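Local coordinates for FBP protein (Leishmania major, PDB 5OEZ) that probably hydrolyses the 1-phosphate of fructose 1,6-bisphosphate to give fructose 6-phosphate in gluconeogenesis, as a magnesium-dependent class 1 enzyme and homotetramer, at residues 250-255 and 264-269; 254-259 and 320-325; 215-218 and 224-227. All coordinates share one frame; numbering follows the deposited sequence.

Overall arrangement
Along the chain, contact 3 comes first: strand 214-216 runs into residues 217-218, and the chain turns back within five residues so that 224-227 can pack against them just before helix 227-238. The chain then reaches helix 252-262. Contact 1 closes the short connection from the start of this helix to strand 265-268, with eight residues between its segments. Contact 2 starts from the same helix and spans 60 residues to strand 317-323; the two share Gly254 and Asp255 and overlap without nesting, contact 2 ending well beyond contact 1. Strands 214-216, 265-268 and 317-323 are consecutive neighbours in one sheet of the C-terminal domain, to which the contacts join helix 252-262 and the 224-227 loop.

Contact 1. Residues 250-255 and 264-269; sequences GSMVGD and GIFCYP
Asp255 and Met252, one helical turn apart, approach the Phe266 ring obliquely at two places, Asp255 by CE1 and CD1, Met252 by CE2 and CZ. The closer packing is at Asp255, whose CB lies 3.6 Å from Phe266 CE1; the two side chains cross at about a right angle, and the carboxylate plane is tilted 20° from the ring. Met252 sits more loosely, its CG 4.1 Å from Phe266 CE2 and 4.2 Å from Tyr268 CE2, the latter approach being at the tyrosine edge. With CG anti to the backbone N (chi1 -174°), the methionine reaches both rings before its chain bends at chi2 and chi3. Toward the partly exposed Tyr268 direct packing gives way to water: one molecule donates to Asp255 OD2 at 2.9 Å and lies 3.0 Å from Tyr268 OH. The same OD2 accepts Gly250 N at 3.1 Å through its syn lone pair, while OD1 serves Arg258 and Ile249 N, so the carboxylate is held at both oxygens. Ser251 is the N-cap of the helix, its OG accepting a weak bond from Gly254 N. Met252 and Tyr268, which this contact sets side by side, bind fructose 6-phosphate in another structure of this enzyme; the ligand is absent from this chain. Helix 252-262 begins against one face of strand 265-268, which is flanked in the sheet by strands 214-216 and 317-323.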
ATOM      1  N   GLY C 250     -26.476   4.030   9.337  1.00 60.51           N
ATOM      2  CA  GLY C 250     -27.185   4.020   8.043  1.00 58.29           C
ATOM      3  C   GLY C 250     -26.531   3.111   7.001  1.00 54.55           C
ATOM      4  O   GLY C 250     -26.797   3.226   5.818  1.00 65.56           O
ATOM      5  N   SER C 251     -25.637   2.232   7.436  1.00 52.83           N
ATOM      6  CA  SER C 251     -25.103   1.148   6.613  1.00 61.70           C
ATOM      7  C   SER C 251     -25.411  -0.097   7.420  1.00 52.83           C
ATOM      8  O   SER C 251     -24.887  -0.285   8.521  1.00 49.95           O
ATOM      9  CB  SER C 251     -23.586   1.295   6.391  1.00 66.77           C
ATOM     10  OG  SER C 251     -22.942   0.054   6.080  1.00 70.73           O
ATOM     11  N   MET C 252     -26.262  -0.943   6.865  1.00 46.17           N
ATOM     12  CA  MET C 252     -26.679  -2.156   7.535  1.00 47.40           C
ATOM     13  C   MET C 252     -25.486  -3.017   8.005  1.00 43.54           C
ATOM     14  O   MET C 252     -25.473  -3.508   9.135  1.00 40.40           O
ATOM     15  CB  MET C 252     -27.551  -2.949   6.581  1.00 50.72           C
ATOM     16  CG  MET C 252     -28.192  -4.195   7.174  1.00 70.48           C
ATOM     17  SD  MET C 252     -27.994  -5.599   6.062  1.00 98.82           S
ATOM     18  CE  MET C 252     -28.686  -4.923   4.554  1.00 84.55           C
ATOM     19  N   VAL C 253     -24.491  -3.194   7.142  1.00 42.02           N
ATOM     20  CA  VAL C 253     -23.338  -4.047   7.486  1.00 43.59           C
ATOM     21  C   VAL C 253     -22.538  -3.414   8.638  1.00 40.92           C
ATOM     22  O   VAL C 253     -22.193  -4.092   9.612  1.00 40.23           O
ATOM     23  CB  VAL C 253     -22.441  -4.335   6.271  1.00 38.85           C
ATOM     24  CG1 VAL C 253     -21.240  -5.165   6.688  1.00 45.31           C
ATOM     25  CG2 VAL C 253     -23.217  -5.087   5.196  1.00 39.86           C
ATOM     26  N   GLY C 254     -22.310  -2.113   8.562  1.00 36.54           N
ATOM     27  CA  GLY C 254     -21.653  -1.396   9.656  1.00 40.19           C
ATOM     28  C   GLY C 254     -22.406  -1.498  10.968  1.00 45.40           C
ATOM     29  O   GLY C 254     -21.802  -1.769  12.003  1.00 48.34           O
ATOM     30  N   ASP C 255     -23.736  -1.317  10.937  1.00 43.64           N
ATOM     31  CA  ASP C 255     -24.522  -1.354  12.170  1.00 40.48           C
ATOM     32  C   ASP C 255     -24.560  -2.772  12.740  1.00 36.78           C
ATOM     33  O   ASP C 255     -24.420  -2.961  13.956  1.00 42.50           O
ATOM     34  CB  ASP C 255     -25.927  -0.758  11.972  1.00 44.81           C
ATOM     35  CG  ASP C 255     -25.922   0.790  11.873  1.00 49.20           C
ATOM     36  OD1 ASP C 255     -25.405   1.470  12.805  1.00 50.58           O
ATOM     37  OD2 ASP C 255     -26.468   1.346  10.877  1.00 46.57           O
ATOM     38  N   GLY C 264     -26.159  -5.310  21.619  1.00 45.25           N
ATOM     39  CA  GLY C 264     -27.233  -4.370  21.368  1.00 38.27           C
ATOM     40  C   GLY C 264     -28.304  -4.971  20.489  1.00 42.58           C
ATOM     41  O   GLY C 264     -28.452  -6.201  20.389  1.00 42.32           O
ATOM     42  N   ILE C 265     -29.066  -4.086  19.859  1.00 40.52           N
ATOM     43  CA  ILE C 265     -30.126  -4.463  18.948  1.00 41.76           C
ATOM     44  C   ILE C 265     -30.061  -3.597  17.707  1.00 38.41           C
ATOM     45  O   ILE C 265     -29.841  -2.385  17.794  1.00 37.18           O
ATOM     46  CB  ILE C 265     -31.550  -4.434  19.624  1.00 41.15           C
ATOM     47  CG1 ILE C 265     -32.575  -5.149  18.734  1.00 47.18           C
ATOM     48  CG2 ILE C 265     -32.002  -3.024  19.944  1.00 45.30           C
ATOM     49  CD1 ILE C 265     -33.892  -5.464  19.423  1.00 45.60           C
ATOM     50  N   PHE C 266     -30.292  -4.240  16.559  1.00 40.98           N
ATOM     51  CA  PHE C 266     -30.477  -3.565  15.284  1.00 47.48           C
ATOM     52  C   PHE C 266     -31.881  -3.874  14.760  1.00 39.39           C
ATOM     53  O   PHE C 266     -32.243  -5.047  14.670  1.00 44.39           O
ATOM     54  CB  PHE C 266     -29.422  -4.054  14.278  1.00 40.10           C
ATOM     55  CG  PHE C 266     -29.583  -3.470  12.918  1.00 38.15           C
ATOM     56  CD1 PHE C 266     -29.241  -2.140  12.678  1.00 45.06           C
ATOM     57  CD2 PHE C 266     -30.143  -4.225  11.882  1.00 46.93           C
ATOM     58  CE1 PHE C 266     -29.422  -1.572  11.424  1.00 50.80           C
ATOM     59  CE2 PHE C 266     -30.344  -3.661  10.628  1.00 48.87           C
ATOM     60  CZ  PHE C 266     -29.984  -2.332  10.403  1.00 52.64           C
ATOM     61  N   CYS C 267     -32.624  -2.845  14.353  1.00 45.44           N
ATOM     62  CA  CYS C 267     -34.020  -3.009  13.885  1.00 44.89           C
ATOM     63  C   CYS C 267     -34.295  -2.302  12.565  1.00 39.02           C
ATOM     64  O   CYS C 267     -33.895  -1.160  12.367  1.00 40.25           O
ATOM     65  CB  CYS C 267     -34.997  -2.461  14.903  1.00 39.33           C
ATOM     66  SG  CYS C 267     -34.895  -3.175  16.526  1.00 53.79           S
ATOM     67  N   TYR C 268     -34.922  -3.032  11.649  1.00 40.67           N
ATOM     68  CA  TYR C 268     -35.679  -2.435  10.553  1.00 45.52           C
ATOM     69  C   TYR C 268     -37.104  -2.930  10.716  1.00 43.57           C
ATOM     70  O   TYR C 268     -37.468  -3.968  10.152  1.00 44.63           O
ATOM     71  CB  TYR C 268     -35.188  -2.815   9.184  1.00 48.55           C
ATOM     72  CG  TYR C 268     -33.994  -2.065   8.638  1.00 56.67           C
ATOM     73  CD1 TYR C 268     -34.063  -0.708   8.324  1.00 59.25           C
ATOM     74  CD2 TYR C 268     -32.803  -2.735   8.365  1.00 61.11           C
ATOM     75  CE1 TYR C 268     -32.954  -0.028   7.806  1.00 63.96           C
ATOM     76  CE2 TYR C 268     -31.704  -2.072   7.830  1.00 77.80           C
ATOM     77  CZ  TYR C 268     -31.779  -0.717   7.559  1.00 67.48           C
ATOM     78  OH  TYR C 268     -30.685  -0.063   7.040  1.00 92.16           O
ATOM     79  N   PRO C 269     -37.895  -2.194  11.495  1.00 41.26           N
ATOM     80  CA  PRO C 269     -39.236  -2.631  11.813  1.00 46.06           C
ATOM     81  C   PRO C 269     -40.168  -2.434  10.655  1.00 48.18           C
ATOM     82  O   PRO C 269     -39.839  -1.739   9.704  1.00 51.76           O
ATOM     83  CB  PRO C 269     -39.650  -1.685  12.936  1.00 44.56           C
ATOM     84  CG  PRO C 269     -38.960  -0.416  12.604  1.00 48.13           C
ATOM     85  CD  PRO C 269     -37.639  -0.821  11.980  1.00 43.87           C
TER
HETATM   86  O   HOH W   1     -28.462   1.030   8.771  1.00 45.96           O

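Contact 2. Residues 254-259 and 320-325; sequences GDIHRT and VYFGSR
Ile256 CD1 touches the Phe322 ring at its edge, in the ring plane, 3.5 Å from CD2. One turn farther along the helix, Thr259 places CG2 3.9 Å from Gly323 CA, where the backbones come closest, and 4.2 Å from Phe322 O. These two footholds carry most of the contact; the axes of helix segment 254-259 and strand segment 320-323 approach to 9.0 Å at 38°. Ile256 gets there because CG1 stands beside its backbone N (chi1 -67°) and a second turn of the chain carries CD1 toward the strand. On the strand side, Val320 CB lies over one face of the Phe322 ring, offset toward its rim, and Met288 and Ala289 of helix 281-294 also pack on it. Thr259 is oriented by its hydroxyl, which donates to Asp255 O at 2.8 Å from above the carbonyl plane, while Thr259 N reaches the same oxygen from the opposite face. The Asp255 carboxylate is held by Arg258, whose NH1 meets the anti lone pair of OD1 at 2.8 Å, almost in the guanidinium plane. With the threonine hydroxyl used within the helix, the strand is met by two methyl groups, and the buried contact rests on van der Waals touching.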
ATOM      1  N   GLY C 254     -22.310  -2.113   8.562  1.00 36.54           N
ATOM      2  CA  GLY C 254     -21.653  -1.396   9.656  1.00 40.19           C
ATOM      3  C   GLY C 254     -22.406  -1.498  10.968  1.00 45.40           C
ATOM      4  O   GLY C 254     -21.802  -1.769  12.003  1.00 48.34           O
ATOM      5  N   ASP C 255     -23.736  -1.317  10.937  1.00 43.64           N
ATOM      6  CA  ASP C 255     -24.522  -1.354  12.170  1.00 40.48           C
ATOM      7  C   ASP C 255     -24.560  -2.772  12.740  1.00 36.78           C
ATOM      8  O   ASP C 255     -24.420  -2.961  13.956  1.00 42.50           O
ATOM      9  CB  ASP C 255     -25.927  -0.758  11.972  1.00 44.81           C
ATOM     10  CG  ASP C 255     -25.922   0.790  11.873  1.00 49.20           C
ATOM     11  OD1 ASP C 255     -25.405   1.470  12.805  1.00 50.58           O
ATOM     12  OD2 ASP C 255     -26.468   1.346  10.877  1.00 46.57           O
ATOM     13  N   ILE C 256     -24.701  -3.772  11.877  1.00 38.28           N
ATOM     14  CA  ILE C 256     -24.701  -5.165  12.342  1.00 45.03           C
ATOM     15  C   ILE C 256     -23.331  -5.566  12.900  1.00 42.96           C
ATOM     16  O   ILE C 256     -23.250  -6.243  13.928  1.00 39.37           O
ATOM     17  CB  ILE C 256     -25.137  -6.148  11.231  1.00 49.12           C
ATOM     18  CG1 ILE C 256     -26.605  -5.939  10.869  1.00 54.19           C
ATOM     19  CG2 ILE C 256     -24.856  -7.587  11.645  1.00 46.51           C
ATOM     20  CD1 ILE C 256     -27.563  -6.433  11.916  1.00 67.57           C
ATOM     21  N   HIS C 257     -22.267  -5.164  12.215  1.00 45.19           N
ATOM     22  CA  HIS C 257     -20.909  -5.427  12.677  1.00 42.42           C
ATOM     23  C   HIS C 257     -20.654  -4.871  14.079  1.00 40.14           C
ATOM     24  O   HIS C 257     -20.141  -5.593  14.935  1.00 40.61           O
ATOM     25  CB  HIS C 257     -19.902  -4.863  11.686  1.00 39.02           C
ATOM     26  CG  HIS C 257     -18.488  -5.182  12.029  1.00 40.98           C
ATOM     27  ND1 HIS C 257     -17.992  -6.469  12.013  1.00 40.87           N
ATOM     28  CD2 HIS C 257     -17.463  -4.384  12.405  1.00 38.45           C
ATOM     29  CE1 HIS C 257     -16.721  -6.451  12.372  1.00 42.80           C
ATOM     30  NE2 HIS C 257     -16.376  -5.200  12.614  1.00 40.87           N
ATOM     31  N   ARG C 258     -21.060  -3.627  14.327  1.00 36.97           N
ATOM     32  CA  ARG C 258     -20.999  -3.058  15.685  1.00 38.74           C
ATOM     33  C   ARG C 258     -21.846  -3.891  16.653  1.00 40.32           C
ATOM     34  O   ARG C 258     -21.408  -4.201  17.766  1.00 41.72           O
ATOM     35  CB  ARG C 258     -21.465  -1.598  15.706  1.00 35.94           C
ATOM     36  CG  ARG C 258     -21.223  -0.869  17.029  1.00 42.08           C
ATOM     37  CD  ARG C 258     -22.057   0.414  17.198  1.00 46.94           C
ATOM     38  NE  ARG C 258     -23.452   0.109  16.948  1.00 42.73           N
ATOM     39  CZ  ARG C 258     -24.170   0.485  15.894  1.00 50.05           C
ATOM     40  NH1 ARG C 258     -23.697   1.315  14.972  1.00 46.39           N
ATOM     41  NH2 ARG C 258     -25.428   0.054  15.793  1.00 50.79           N
ATOM     42  N   THR C 259     -23.048  -4.259  16.240  1.00 41.94           N
ATOM     43  CA  THR C 259     -23.948  -5.035  17.104  1.00 38.10           C
ATOM     44  C   THR C 259     -23.303  -6.348  17.537  1.00 37.29           C
ATOM     45  O   THR C 259     -23.340  -6.695  18.708  1.00 42.89           O
ATOM     46  CB  THR C 259     -25.292  -5.299  16.395  1.00 42.45           C
ATOM     47  OG1 THR C 259     -25.891  -4.046  16.042  1.00 45.18           O
ATOM     48  CG2 THR C 259     -26.259  -6.089  17.278  1.00 43.77           C
ATOM     49  N   VAL C 320     -36.660  -6.951  10.320  1.00 44.50           N
ATOM     50  CA  VAL C 320     -35.666  -7.669  11.126  1.00 45.59           C
ATOM     51  C   VAL C 320     -35.501  -7.011  12.494  1.00 40.20           C
ATOM     52  O   VAL C 320     -35.516  -5.783  12.608  1.00 37.41           O
ATOM     53  CB  VAL C 320     -34.253  -7.765  10.431  1.00 48.96           C
ATOM     54  CG1 VAL C 320     -34.344  -8.460   9.073  1.00 48.75           C
ATOM     55  CG2 VAL C 320     -33.607  -6.394  10.273  1.00 45.46           C
ATOM     56  N   TYR C 321     -35.301  -7.860  13.497  1.00 34.40           N
ATOM     57  CA  TYR C 321     -34.907  -7.483  14.838  1.00 36.37           C
ATOM     58  C   TYR C 321     -33.767  -8.431  15.227  1.00 34.42           C
ATOM     59  O   TYR C 321     -33.993  -9.613  15.503  1.00 44.72           O
ATOM     60  CB  TYR C 321     -36.107  -7.604  15.787  1.00 33.62           C
ATOM     61  CG  TYR C 321     -37.370  -7.012  15.209  1.00 33.72           C
ATOM     62  CD1 TYR C 321     -38.236  -7.802  14.465  1.00 39.95           C
ATOM     63  CD2 TYR C 321     -37.674  -5.660  15.351  1.00 38.13           C
ATOM     64  CE1 TYR C 321     -39.374  -7.274  13.903  1.00 37.28           C
ATOM     65  CE2 TYR C 321     -38.819  -5.120  14.789  1.00 37.15           C
ATOM     66  CZ  TYR C 321     -39.675  -5.933  14.082  1.00 35.81           C
ATOM     67  OH  TYR C 321     -40.818  -5.437  13.498  1.00 38.71           O
ATOM     68  N   PHE C 322     -32.546  -7.903  15.214  1.00 38.55           N
ATOM     69  CA  PHE C 322     -31.307  -8.683  15.382  1.00 40.80           C
ATOM     70  C   PHE C 322     -30.511  -8.201  16.586  1.00 39.22           C
ATOM     71  O   PHE C 322     -30.339  -7.005  16.766  1.00 34.57           O
ATOM     72  CB  PHE C 322     -30.355  -8.482  14.184  1.00 46.25           C
ATOM     73  CG  PHE C 322     -30.758  -9.172  12.903  1.00 48.77           C
ATOM     74  CD1 PHE C 322     -31.846 -10.027  12.808  1.00 66.57           C
ATOM     75  CD2 PHE C 322     -29.996  -8.971  11.772  1.00 63.47           C
ATOM     76  CE1 PHE C 322     -32.163 -10.637  11.601  1.00 65.91           C
ATOM     77  CE2 PHE C 322     -30.294  -9.593  10.568  1.00 64.50           C
ATOM     78  CZ  PHE C 322     -31.378 -10.427  10.479  1.00 60.13           C
ATOM     79  N   GLY C 323     -29.946  -9.130  17.345  1.00 40.59           N
ATOM     80  CA  GLY C 323     -28.836  -8.802  18.225  1.00 41.31           C
ATOM     81  C   GLY C 323     -28.746  -9.654  19.463  1.00 41.45           C
ATOM     82  O   GLY C 323     -29.052 -10.860  19.440  1.00 40.78           O
ATOM     83  N   SER C 324     -28.303  -9.000  20.541  1.00 41.89           N
ATOM     84  CA  SER C 324     -28.196  -9.602  21.855  1.00 39.82           C
ATOM     85  C   SER C 324     -29.523 -10.256  22.213  1.00 48.22           C
ATOM     86  O   SER C 324     -30.595  -9.671  22.009  1.00 39.15           O
ATOM     87  CB  SER C 324     -27.842  -8.529  22.879  1.00 45.69           C
ATOM     88  OG  SER C 324     -26.574  -7.952  22.609  1.00 39.98           O
ATOM     89  N   ARG C 325     -29.451 -11.466  22.754  1.00 41.01           N
ATOM     90  CA  ARG C 325     -30.649 -12.266  22.915  1.00 48.47           C
ATOM     91  C   ARG C 325     -31.673 -11.665  23.892  1.00 46.86           C
ATOM     92  O   ARG C 325     -32.865 -11.714  23.621  1.00 48.67           O
ATOM     93  CB  ARG C 325     -30.330 -13.750  23.199  1.00 45.99           C
ATOM     94  CG  ARG C 325     -29.514 -14.076  24.431  1.00 61.71           C
ATOM     95  CD  ARG C 325     -29.245 -15.589  24.596  1.00 71.43           C
ATOM     96  NE  ARG C 325     -28.150 -15.873  25.549  1.00 95.26           N
ATOM     97  CZ  ARG C 325     -28.289 -16.077  26.865  1.00 92.63           C
ATOM     98  NH1 ARG C 325     -29.489 -16.038  27.445  1.00 89.46           N
ATOM     99  NH2 ARG C 325     -27.212 -16.317  27.620  1.00 95.70           N
TER

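Contact 3. Residues 215-218 and 224-227; sequences YSVN and KWEP
The backbone runs extended through Val217 and Asn218, and it stays apart from that of segment 224-227, the nearest CA atoms, those of Asn218 and Trp225, being 10.7 Å apart. This is the strand-to-helix connection in the alpha/beta C-terminal domain of class 1 fructose-1,6-bisphosphatase, and a single indole spans the gap. Val217 and Trp225 point at each other from opposite directions, and the six-membered end of the indole does the touching. Val217 CG2 lies 3.8 Å from Trp225 CZ2, and CG1 4.1 Å from CH2; chi1 of 72° turns both methyl groups of the valine toward the indole. Around the ring, Phe229 stacks edge-to-face, Tyr222 meets it with planes at about 60°, and Pro269 and Ile233 add further packing, so the buried indole also packs on helix 227-238 and on the chain just after strand 265-268. Asn218 belongs to the fructose 6-phosphate site seen in another structure of this enzyme. Its OD1 accepts from Gly220 N and from Ala246 N of a second subunit, which ties this end of the strand into the tetramer. What Asn218 gives to the indole is its backbone: the carbonyl oxygen, Asn218 O, approaches Trp225 CZ2 obliquely to 3.3 Å.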
ATOM      1  N   TYR C 215     -29.207   0.604  21.057  1.00 44.12           N
ATOM      2  CA  TYR C 215     -30.195   0.323  20.036  1.00 42.92           C
ATOM      3  C   TYR C 215     -29.883   1.112  18.774  1.00 43.93           C
ATOM      4  O   TYR C 215     -29.390   2.240  18.825  1.00 40.67           O
ATOM      5  CB  TYR C 215     -31.627   0.585  20.542  1.00 43.10           C
ATOM      6  CG  TYR C 215     -32.034   2.010  20.700  1.00 39.44           C
ATOM      7  CD1 TYR C 215     -31.694   2.730  21.839  1.00 48.04           C
ATOM      8  CD2 TYR C 215     -32.788   2.657  19.719  1.00 44.31           C
ATOM      9  CE1 TYR C 215     -32.083   4.064  21.996  1.00 47.83           C
ATOM     10  CE2 TYR C 215     -33.190   3.989  19.869  1.00 38.89           C
ATOM     11  CZ  TYR C 215     -32.823   4.696  21.005  1.00 44.11           C
ATOM     12  OH  TYR C 215     -33.188   6.027  21.166  1.00 41.79           O
ATOM     13  N   SER C 216     -30.225   0.503  17.642  1.00 48.11           N
ATOM     14  CA  SER C 216     -29.879   0.995  16.328  1.00 41.55           C
ATOM     15  C   SER C 216     -31.123   0.914  15.441  1.00 41.57           C
ATOM     16  O   SER C 216     -31.550  -0.180  15.026  1.00 43.58           O
ATOM     17  CB  SER C 216     -28.695   0.174  15.783  1.00 42.62           C
ATOM     18  OG  SER C 216     -28.073   0.789  14.666  1.00 43.18           O
ATOM     19  N   VAL C 217     -31.713   2.080  15.170  1.00 42.41           N
ATOM     20  CA  VAL C 217     -32.883   2.214  14.294  1.00 43.13           C
ATOM     21  C   VAL C 217     -32.948   3.649  13.764  1.00 42.71           C
ATOM     22  O   VAL C 217     -32.349   4.549  14.349  1.00 52.45           O
ATOM     23  CB  VAL C 217     -34.170   1.834  15.067  1.00 51.71           C
ATOM     24  CG1 VAL C 217     -34.524   2.903  16.100  1.00 57.47           C
ATOM     25  CG2 VAL C 217     -35.330   1.593  14.118  1.00 49.65           C
ATOM     26  N   ASN C 218     -33.598   3.849  12.624  1.00 42.19           N
ATOM     27  CA  ASN C 218     -33.850   5.195  12.071  1.00 43.90           C
ATOM     28  C   ASN C 218     -35.139   5.809  12.673  1.00 48.78           C
ATOM     29  O   ASN C 218     -36.217   5.553  12.163  1.00 47.45           O
ATOM     30  CB  ASN C 218     -33.986   5.140  10.541  1.00 42.66           C
ATOM     31  CG  ASN C 218     -34.186   6.523   9.907  1.00 47.38           C
ATOM     32  OD1 ASN C 218     -34.282   7.566  10.579  1.00 43.05           O
ATOM     33  ND2 ASN C 218     -34.228   6.531   8.601  1.00 47.17           N
ATOM     34  N   LYS C 224     -44.385   6.263  11.051  1.00 57.61           N
ATOM     35  CA  LYS C 224     -44.793   5.184  10.174  1.00 56.90           C
ATOM     36  C   LYS C 224     -44.773   3.818  10.868  1.00 56.96           C
ATOM     37  O   LYS C 224     -45.230   2.834  10.284  1.00 51.15           O
ATOM     38  CB  LYS C 224     -43.851   5.129   8.969  1.00 72.22           C
ATOM     39  CG  LYS C 224     -43.969   6.322   8.013  1.00 89.31           C
ATOM     40  CD  LYS C 224     -42.805   6.440   6.991  1.00112.82           C
ATOM     41  CE  LYS C 224     -41.772   7.511   7.281  1.00121.36           C
ATOM     42  NZ  LYS C 224     -40.919   7.839   6.105  1.00122.07           N
ATOM     43  N   TRP C 225     -44.266   3.753  12.098  1.00 48.21           N
ATOM     44  CA  TRP C 225     -44.140   2.487  12.806  1.00 45.91           C
ATOM     45  C   TRP C 225     -45.438   1.986  13.417  1.00 47.38           C
ATOM     46  O   TRP C 225     -46.353   2.757  13.652  1.00 55.68           O
ATOM     47  CB  TRP C 225     -43.144   2.622  13.950  1.00 46.33           C
ATOM     48  CG  TRP C 225     -41.744   2.842  13.545  1.00 53.86           C
ATOM     49  CD1 TRP C 225     -41.167   2.541  12.344  1.00 55.22           C
ATOM     50  CD2 TRP C 225     -40.709   3.378  14.367  1.00 56.41           C
ATOM     51  NE1 TRP C 225     -39.841   2.882  12.365  1.00 57.60           N
ATOM     52  CE2 TRP C 225     -39.535   3.396  13.596  1.00 48.43           C
ATOM     53  CE3 TRP C 225     -40.666   3.868  15.679  1.00 51.57           C
ATOM     54  CZ2 TRP C 225     -38.331   3.861  14.091  1.00 60.91           C
ATOM     55  CZ3 TRP C 225     -39.467   4.330  16.168  1.00 55.10           C
ATOM     56  CH2 TRP C 225     -38.315   4.322  15.379  1.00 47.51           C
ATOM     57  N   GLU C 226     -45.467   0.691  13.711  1.00 49.45           N
ATOM     58  CA  GLU C 226     -46.561   0.054  14.430  1.00 46.96           C
ATOM     59  C   GLU C 226     -46.540   0.529  15.876  1.00 48.91           C
ATOM     60  O   GLU C 226     -45.457   0.756  16.424  1.00 61.26           O
ATOM     61  CB  GLU C 226     -46.422  -1.478  14.391  1.00 47.46           C
ATOM     62  CG  GLU C 226     -46.684  -2.068  13.016  1.00 52.70           C
ATOM     63  CD  GLU C 226     -46.637  -3.585  13.017  1.00 64.84           C
ATOM     64  OE1 GLU C 226     -45.526  -4.160  13.108  1.00 58.08           O
ATOM     65  OE2 GLU C 226     -47.711  -4.211  12.902  1.00 73.92           O
ATOM     66  N   PRO C 227     -47.717   0.676  16.503  1.00 47.99           N
ATOM     67  CA  PRO C 227     -47.748   1.185  17.887  1.00 49.60           C
ATOM     68  C   PRO C 227     -46.888   0.413  18.895  1.00 44.46           C
ATOM     69  O   PRO C 227     -46.238   1.033  19.718  1.00 47.76           O
ATOM     70  CB  PRO C 227     -49.233   1.104  18.255  1.00 46.59           C
ATOM     71  CG  PRO C 227     -49.941   1.297  16.953  1.00 50.71           C
ATOM     72  CD  PRO C 227     -49.060   0.696  15.882  1.00 49.16           C
TER